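Local coordinates for L-amino acid deaminase (Proteus vulgaris, PDB 5I39), which binds FAD and probably acts as a membrane-bound flavoprotein oxidoreductase that deaminates L-amino acids, at residues A33-A38 against G228-S233; D39-G44 against V64-G69. All coordinates share one frame; numbering follows the deposited sequence. Where two conformers were deposited one is given.

Contact 1: A33-A38 against G228-S233; sequences ALPKQA and GAIKTS
The flat groups that meet between Lys36-Ala38 and Ile230-Thr232 are peptide units, joined N-H to C=O; no side-chain ring or amide carries this contact. Lys231 N donates to Lys36 O over 2.9 Å, coming in tilted 33° from that carbonyl's plane, and Ala38 N returns a bond to Lys231 O nearly straight off the end of the carbonyl. The pair makes a single beta bridge between Gln37 and Lys231. Beyond it the backbones part, and a side chain takes over: the hydroxyl of Thr232, OG1, donates to Ala38 O at 2.8 Å.

On one face of this seam lies Ile230. With CG1 anti to the backbone N (chi1 178°) and an extended chi2, its CD1 reaches between Pro35 CB and Ala38 CB, 3.9 Å from the latter. The same side chain continues inward to Val64 and Val41, while Leu34 lays CD2 against Gly228 O at 3.6 Å. The lysines take the outer side, where Lys231 passes its CB within 3.3 Å of Lys36 O before its end leads away. Between the segments, beside Leu34, one water lies 2.9 Å from both Pro35 O and Ala229 O, with more acceptors around it than its two protons can serve. A second water joins Lys36 O to Ala229 O.

The chemistry is thus divided by face, apolar toward strands 40-43 and 63-66, polar and hydrated outward. A short length of loop before strand 40-43 is fastened to the edge strand of a three-stranded antiparallel sheet. Lys36 O takes both the direct bond from Lys231 N and one from water, whereas toward Pro35 and Ala229 water alone links the carbonyls.

Contact 2: D39-G44 against V64-G69; sequences DVVVVG and VIVEKG. With FAD (flavin-adenine dinucleotide), chain B.
Val42 sits astride Val64 and Val66, its N donating to Val64 O over 2.8 Å and its O accepting from Val66 N. With matching bonds from Val64 N to Val40 O and from Gly44 N to Val66 O, strands 40-43 and 64-66 run parallel, their short axes 26° apart. This is the first strand pair of the Rossmann-type beta-alpha-beta unit, connected through helix 47-58.

Packing is close on the face bearing Val42 and Ile65, where Val42 CB lies 3.9 Å from Ile65 CG1. It is closer still at the end of the strand: Ile65 holds CG2 anti to its own N and thereby presses it to within 3.3 Å of Gly44 O. On the face of Val41, Val43 and Val66 the fit between the strands is looser, Val41 CG1 standing 4.4 Å from Val66 CG2; here Val64 meets Tyr205, and Val43 turns CG1 to the adenine of FAD.

Gly44 has no side chain, and its CA comes to 3.3 Å from the ribose oxygen O4B. Glu67, bent at chi2 (56°), brings its carboxylate round to the same sugar: OE1 takes a bond from O3B at 2.7 Å, and OE2 one from O2B at the same length. Backbone amides steady both oxygens, Ala45 N at OE1 and Gly69 N at the anti lone pair of OE2. Toward the more open side Lys68 runs along the adenosine, its NZ donating to O2B over 3.1 Å and its charge also meeting Trp242 in a cation-pi contact.

The apolar strand pair thus ends in a carboxylate that takes both ribose hydroxyls, as is common in FAD- and NAD-binding Rossmann folds. Its negative charge is probably eased by the backbone N-H groups and by the lysine at O2B.

Overall arrangement
Contact 2 belongs to the buried core, contact 1 to a partly exposed margin farther from the chain's centre, yet the two adjoin. Segment 33-38 runs directly into 39-44, and the chain therefore passes from loop to sheet strand between them. They share a layer of side chains: Ala38 packs on Val64, and Thr232 reaches Val41. In this way the outermost strand of the three-stranded sheet, with the loop after it, lies against strands 40-43 and 63-66 of the six-stranded sheet. Their chemistry follows their places. Regular parallel pairing, apolar faces and a bound nucleotide mark the inner contact; the outer one relies on a brief bridge, a threonine hydroxyl and water.

Contact 1: A33-A38 against G228-S233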
loop_
_atom_site.group_PDB
_atom_site.type_symbol
_atom_site.label_atom_id
_atom_site.label_comp_id
_atom_site.label_asym_id
_atom_site.label_seq_id
_atom_site.Cartn_x
_atom_site.Cartn_y
_atom_site.Cartn_z
ATOM N N ALA A 33 -25.416 14.442 -8.916
ATOM C CA ALA A 33 -25.007 15.574 -8.087
ATOM C C ALA A 33 -24.338 15.122 -6.799
ATOM O O ALA A 33 -24.586 14.020 -6.308
ATOM C CB ALA A 33 -26.206 16.452 -7.770
ATOM N N LEU A 34 -23.489 15.988 -6.259
ATOM C CA LEU A 34 -22.868 15.754 -4.968
ATOM C C LEU A 34 -23.974 15.686 -3.912
ATOM O O LEU A 34 -24.847 16.557 -3.899
ATOM C CB LEU A 34 -21.900 16.888 -4.644
ATOM C CG LEU A 34 -20.982 16.701 -3.443
ATOM C CD1 LEU A 34 -19.989 15.580 -3.716
ATOM C CD2 LEU A 34 -20.267 18.014 -3.158
ATOM N N PRO A 35 -23.967 14.651 -3.041
ATOM C CA PRO A 35 -25.011 14.562 -2.018
ATOM C C PRO A 35 -25.009 15.751 -1.065
ATOM O O PRO A 35 -23.972 16.387 -0.859
ATOM C CB PRO A 35 -24.668 13.266 -1.267
ATOM C CG PRO A 35 -23.886 12.467 -2.243
ATOM C CD PRO A 35 -23.073 13.481 -2.983
ATOM N N LYS A 36 -26.171 16.047 -0.498
ATOM C CA LYS A 36 -26.283 17.140 0.465
ATOM C C LYS A 36 -25.628 16.814 1.804
ATOM O O LYS A 36 -25.165 17.717 2.497
ATOM C CB LYS A 36 -27.748 17.529 0.682
ATOM C CG LYS A 36 -28.474 18.024 -0.565
ATOM C CD LYS A 36 -27.655 19.013 -1.388
ATOM C CE LYS A 36 -28.504 19.747 -2.413
ATOM N NZ LYS A 36 -29.244 18.834 -3.328
ATOM N N GLN A 37 -25.576 15.529 2.155
ATOM C CA GLN A 37 -25.074 15.100 3.458
ATOM C C GLN A 37 -24.449 13.709 3.369
ATOM O O GLN A 37 -24.811 12.912 2.503
ATOM C CB GLN A 37 -26.227 15.125 4.476
ATOM C CG GLN A 37 -25.916 14.691 5.917
ATOM C CD GLN A 37 -25.880 13.183 6.191
ATOM O OE1 GLN A 37 -25.259 12.754 7.166
ATOM N NE2 GLN A 37 -26.533 12.378 5.355
ATOM N N ALA A 38 -23.505 13.440 4.267
ATOM C CA ALA A 38 -22.972 12.091 4.478
ATOM C C ALA A 38 -22.507 11.967 5.919
ATOM O O ALA A 38 -22.009 12.936 6.490
ATOM C CB ALA A 38 -21.820 11.809 3.528
ATOM N N GLY A 228 -19.209 22.312 -4.633
ATOM C CA GLY A 228 -20.136 22.665 -3.553
ATOM C C GLY A 228 -19.833 21.965 -2.244
ATOM O O GLY A 228 -18.885 21.182 -2.138
ATOM N N ALA A 229 -20.658 22.252 -1.242
ATOM C CA ALA A 229 -20.446 21.765 0.116
ATOM C C ALA A 229 -21.301 20.536 0.417
ATOM O O ALA A 229 -22.452 20.466 -0.006
ATOM C CB ALA A 229 -20.755 22.867 1.115
ATOM N N ILE A 230 -20.713 19.578 1.135
ATOM C CA ILE A 230 -21.453 18.427 1.651
ATOM C C ILE A 230 -21.495 18.534 3.181
ATOM O O ILE A 230 -20.463 18.724 3.831
ATOM C CB ILE A 230 -20.879 17.073 1.134
ATOM C CG1 ILE A 230 -21.644 15.890 1.737
ATOM C CG2 ILE A 230 -19.383 16.937 1.392
ATOM C CD1 ILE A 230 -21.562 14.632 0.896
ATOM N N LYS A 231 -22.698 18.416 3.742
ATOM C CA LYS A 231 -22.876 18.467 5.186
ATOM C C LYS A 231 -22.366 17.189 5.846
ATOM O O LYS A 231 -22.720 16.088 5.434
ATOM C CB LYS A 231 -24.346 18.667 5.545
ATOM C CG LYS A 231 -24.917 19.999 5.095
ATOM C CD LYS A 231 -26.396 20.101 5.431
ATOM C CE LYS A 231 -26.992 21.426 4.982
ATOM N NZ LYS A 231 -26.555 22.578 5.819
ATOM N N THR A 232 -21.532 17.355 6.865
ATOM C CA THR A 232 -21.029 16.241 7.668
ATOM C C THR A 232 -20.349 16.802 8.902
ATOM O O THR A 232 -19.968 17.973 8.917
ATOM C CB THR A 232 -20.003 15.371 6.896
ATOM O OG1 THR A 232 -19.754 14.161 7.624
ATOM C CG2 THR A 232 -18.665 16.112 6.662
ATOM N N SER A 233 -20.191 15.963 9.922
ATOM C CA SER A 233 -19.383 16.308 11.095
ATOM C C SER A 233 -18.191 15.370 11.292
ATOM O O SER A 233 -17.481 15.474 12.288
ATOM C CB SER A 233 -20.255 16.333 12.351
ATOM O OG SER A 233 -20.722 15.037 12.677
HETATM O O HOH W 1 -23.841 19.056 -2.069
HETATM O O HOH W 2 -25.350 20.397 1.486
#

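Contact 2: D39-G44 against V64-G69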
loop_
_atom_site.group_PDB
_atom_site.type_symbol
_atom_site.label_atom_id
_atom_site.label_comp_id
_atom_site.label_asym_id
_atom_site.label_seq_id
_atom_site.Cartn_x
_atom_site.Cartn_y
_atom_site.Cartn_z
ATOM N N ASP A 39 -22.662 10.786 6.512
ATOM C CA ASP A 39 -22.226 10.587 7.897
ATOM C C ASP A 39 -20.717 10.786 8.045
ATOM O O ASP A 39 -20.263 11.315 9.055
ATOM C CB ASP A 39 -22.607 9.201 8.425
ATOM C CG ASP A 39 -24.103 8.978 8.506
ATOM O OD1 ASP A 39 -24.876 9.959 8.526
ATOM O OD2 ASP A 39 -24.493 7.790 8.549
ATOM N N VAL A 40 -19.954 10.357 7.040
ATOM C CA VAL A 40 -18.512 10.605 6.978
ATOM C C VAL A 40 -18.158 11.016 5.555
ATOM O O VAL A 40 -18.636 10.405 4.598
ATOM C CB VAL A 40 -17.674 9.356 7.343
ATOM C CG1 VAL A 40 -16.189 9.703 7.417
ATOM C CG2 VAL A 40 -18.138 8.748 8.658
ATOM N N VAL A 41 -17.324 12.047 5.426
ATOM C CA VAL A 41 -16.727 12.403 4.141
ATOM C C VAL A 41 -15.243 12.053 4.189
ATOM O O VAL A 41 -14.531 12.443 5.114
ATOM C CB VAL A 41 -16.946 13.884 3.784
ATOM C CG1 VAL A 41 -16.235 14.247 2.483
ATOM C CG2 VAL A 41 -18.439 14.162 3.659
ATOM N N VAL A 42 -14.798 11.305 3.183
ATOM C CA VAL A 42 -13.411 10.882 3.056
ATOM C C VAL A 42 -12.780 11.679 1.920
ATOM O O VAL A 42 -13.332 11.747 0.824
ATOM C CB VAL A 42 -13.338 9.372 2.758
ATOM C CG1 VAL A 42 -11.904 8.916 2.513
ATOM C CG2 VAL A 42 -13.959 8.563 3.888
ATOM N N VAL A 43 -11.634 12.287 2.205
ATOM C CA VAL A 43 -10.857 13.006 1.201
ATOM C C VAL A 43 -9.818 12.047 0.623
ATOM O O VAL A 43 -8.854 11.683 1.307
ATOM C CB VAL A 43 -10.167 14.243 1.813
ATOM C CG1 VAL A 43 -9.341 14.982 0.767
ATOM C CG2 VAL A 43 -11.201 15.176 2.431
ATOM N N GLY A 44 -10.030 11.642 -0.629
ATOM C CA GLY A 44 -9.090 10.794 -1.366
ATOM C C GLY A 44 -9.617 9.391 -1.626
ATOM O O GLY A 44 -10.048 8.698 -0.697
ATOM N N VAL A 64 -19.280 9.258 1.795
ATOM C CA VAL A 64 -18.953 9.841 0.506
ATOM C C VAL A 64 -17.448 10.069 0.462
ATOM O O VAL A 64 -16.879 10.633 1.393
ATOM C CB VAL A 64 -19.702 11.173 0.279
ATOM C CG1 VAL A 64 -19.134 11.950 -0.905
ATOM C CG2 VAL A 64 -21.183 10.907 0.056
ATOM N N ILE A 65 -16.816 9.627 -0.624
ATOM C CA ILE A 65 -15.422 9.955 -0.906
ATOM C C ILE A 65 -15.412 11.037 -1.976
ATOM O O ILE A 65 -16.113 10.920 -2.986
ATOM C CB ILE A 65 -14.594 8.752 -1.415
ATOM C CG1 ILE A 65 -14.684 7.571 -0.441
ATOM C CG2 ILE A 65 -13.138 9.172 -1.632
ATOM C CD1 ILE A 65 -13.912 6.338 -0.861
ATOM N N VAL A 66 -14.601 12.067 -1.761
ATOM C CA VAL A 66 -14.322 13.055 -2.800
ATOM C C VAL A 66 -12.872 12.880 -3.253
ATOM O O VAL A 66 -11.963 12.739 -2.428
ATOM C CB VAL A 66 -14.662 14.502 -2.362
ATOM C CG1 VAL A 66 -16.161 14.624 -2.129
ATOM C CG2 VAL A 66 -13.884 14.945 -1.129
ATOM N N GLU A 67 -12.685 12.853 -4.570
ATOM C CA GLU A 67 -11.409 12.542 -5.204
ATOM C C GLU A 67 -11.154 13.591 -6.283
ATOM O O GLU A 67 -11.967 13.762 -7.195
ATOM C CB GLU A 67 -11.465 11.130 -5.803
ATOM C CG GLU A 67 -10.359 10.776 -6.792
ATOM C CD GLU A 67 -8.968 10.958 -6.229
ATOM O OE1 GLU A 67 -8.637 10.275 -5.236
ATOM O OE2 GLU A 67 -8.206 11.779 -6.792
ATOM N N LYS A 68 -10.027 14.287 -6.176
ATOM C CA LYS A 68 -9.714 15.414 -7.063
ATOM C C LYS A 68 -9.451 14.976 -8.507
ATOM O O LYS A 68 -9.698 15.743 -9.433
ATOM C CB LYS A 68 -8.532 16.234 -6.516
ATOM C CG LYS A 68 -7.186 15.526 -6.529
ATOM C CD LYS A 68 -6.056 16.429 -6.057
ATOM C CE LYS A 68 -4.731 15.686 -5.962
ATOM N NZ LYS A 68 -4.330 15.002 -7.225
ATOM N N GLY A 69 -8.934 13.764 -8.689
ATOM C CA GLY A 69 -8.670 13.207 -10.014
ATOM C C GLY A 69 -9.509 11.967 -10.241
ATOM O O GLY A 69 -10.712 11.968 -9.986
HETATM P PA FAD B . -2.997 7.637 -2.944
HETATM O O1A FAD B . -1.962 8.551 -3.610
HETATM O O2A FAD B . -3.203 6.311 -3.651
HETATM O O5B FAD B . -4.432 8.318 -2.880
HETATM C C5B FAD B . -4.652 9.610 -2.334
HETATM C C4B FAD B . -5.740 10.234 -3.189
HETATM O O4B FAD B . -6.137 11.485 -2.592
HETATM C C3B FAD B . -5.248 10.550 -4.602
HETATM O O3B FAD B . -6.014 9.815 -5.556
HETATM C C2B FAD B . -5.422 12.074 -4.689
HETATM O O2B FAD B . -5.773 12.537 -6.007
HETATM C C1B FAD B . -6.496 12.346 -3.651
HETATM N N9A FAD B . -6.516 13.703 -3.096
HETATM C C8A FAD B . -5.498 14.364 -2.584
HETATM N N7A FAD B . -5.870 15.569 -2.104
HETATM C C5A FAD B . -7.172 15.643 -2.345
HETATM C C6A FAD B . -8.216 16.637 -2.114
HETATM N N6A FAD B . -7.919 17.814 -1.526
HETATM N N1A FAD B . -9.477 16.352 -2.494
HETATM C C2A FAD B . -9.791 15.179 -3.059
HETATM N N3A FAD B . -8.890 14.226 -3.325
HETATM C C4A FAD B . -7.610 14.419 -2.983
HETATM N N1 FAD B . 3.073 -0.329 -0.484
HETATM C C2 FAD B . 3.088 -1.640 -0.226
HETATM O O2 FAD B . 2.397 -2.055 0.722
HETATM N N3 FAD B . 3.836 -2.489 -0.972
HETATM C C4 FAD B . 4.624 -2.109 -1.983
HETATM O O4 FAD B . 5.259 -2.927 -2.635
HETATM C C4X FAD B . 4.686 -0.680 -2.319
HETATM N N5 FAD B . 5.492 -0.171 -3.288
HETATM C C5X FAD B . 5.366 1.107 -3.660
HETATM C C6 FAD B . 6.018 1.601 -4.792
HETATM C C7 FAD B . 5.849 2.912 -5.228
HETATM C C7M FAD B . 6.528 3.402 -6.487
HETATM C C8 FAD B . 4.975 3.819 -4.471
HETATM C C8M FAD B . 4.727 5.240 -4.918
HETATM C C9 FAD B . 4.339 3.334 -3.326
HETATM C C9A FAD B . 4.503 2.024 -2.891
HETATM N N10 FAD B . 3.865 1.541 -1.742
HETATM C C10 FAD B . 3.826 0.174 -1.479
HETATM C "C1'" FAD B . 3.073 2.414 -0.900
HETATM C "C2'" FAD B . 1.627 2.454 -1.250
HETATM O "O2'" FAD B . 1.496 2.480 -2.667
HETATM C "C3'" FAD B . 1.044 3.707 -0.604
HETATM O "O3'" FAD B . 1.395 3.787 0.803
HETATM C "C4'" FAD B . -0.462 3.777 -0.697
HETATM O "O4'" FAD B . -0.885 3.559 -2.056
HETATM C "C5'" FAD B . -0.938 5.138 -0.223
HETATM O "O5'" FAD B . -2.356 5.153 -0.393
HETATM P P FAD B . -3.146 6.554 -0.205
HETATM O O1P FAD B . -4.604 6.251 -0.376
HETATM O O2P FAD B . -2.653 7.245 1.049
HETATM O O3P FAD B . -2.553 7.474 -1.405
#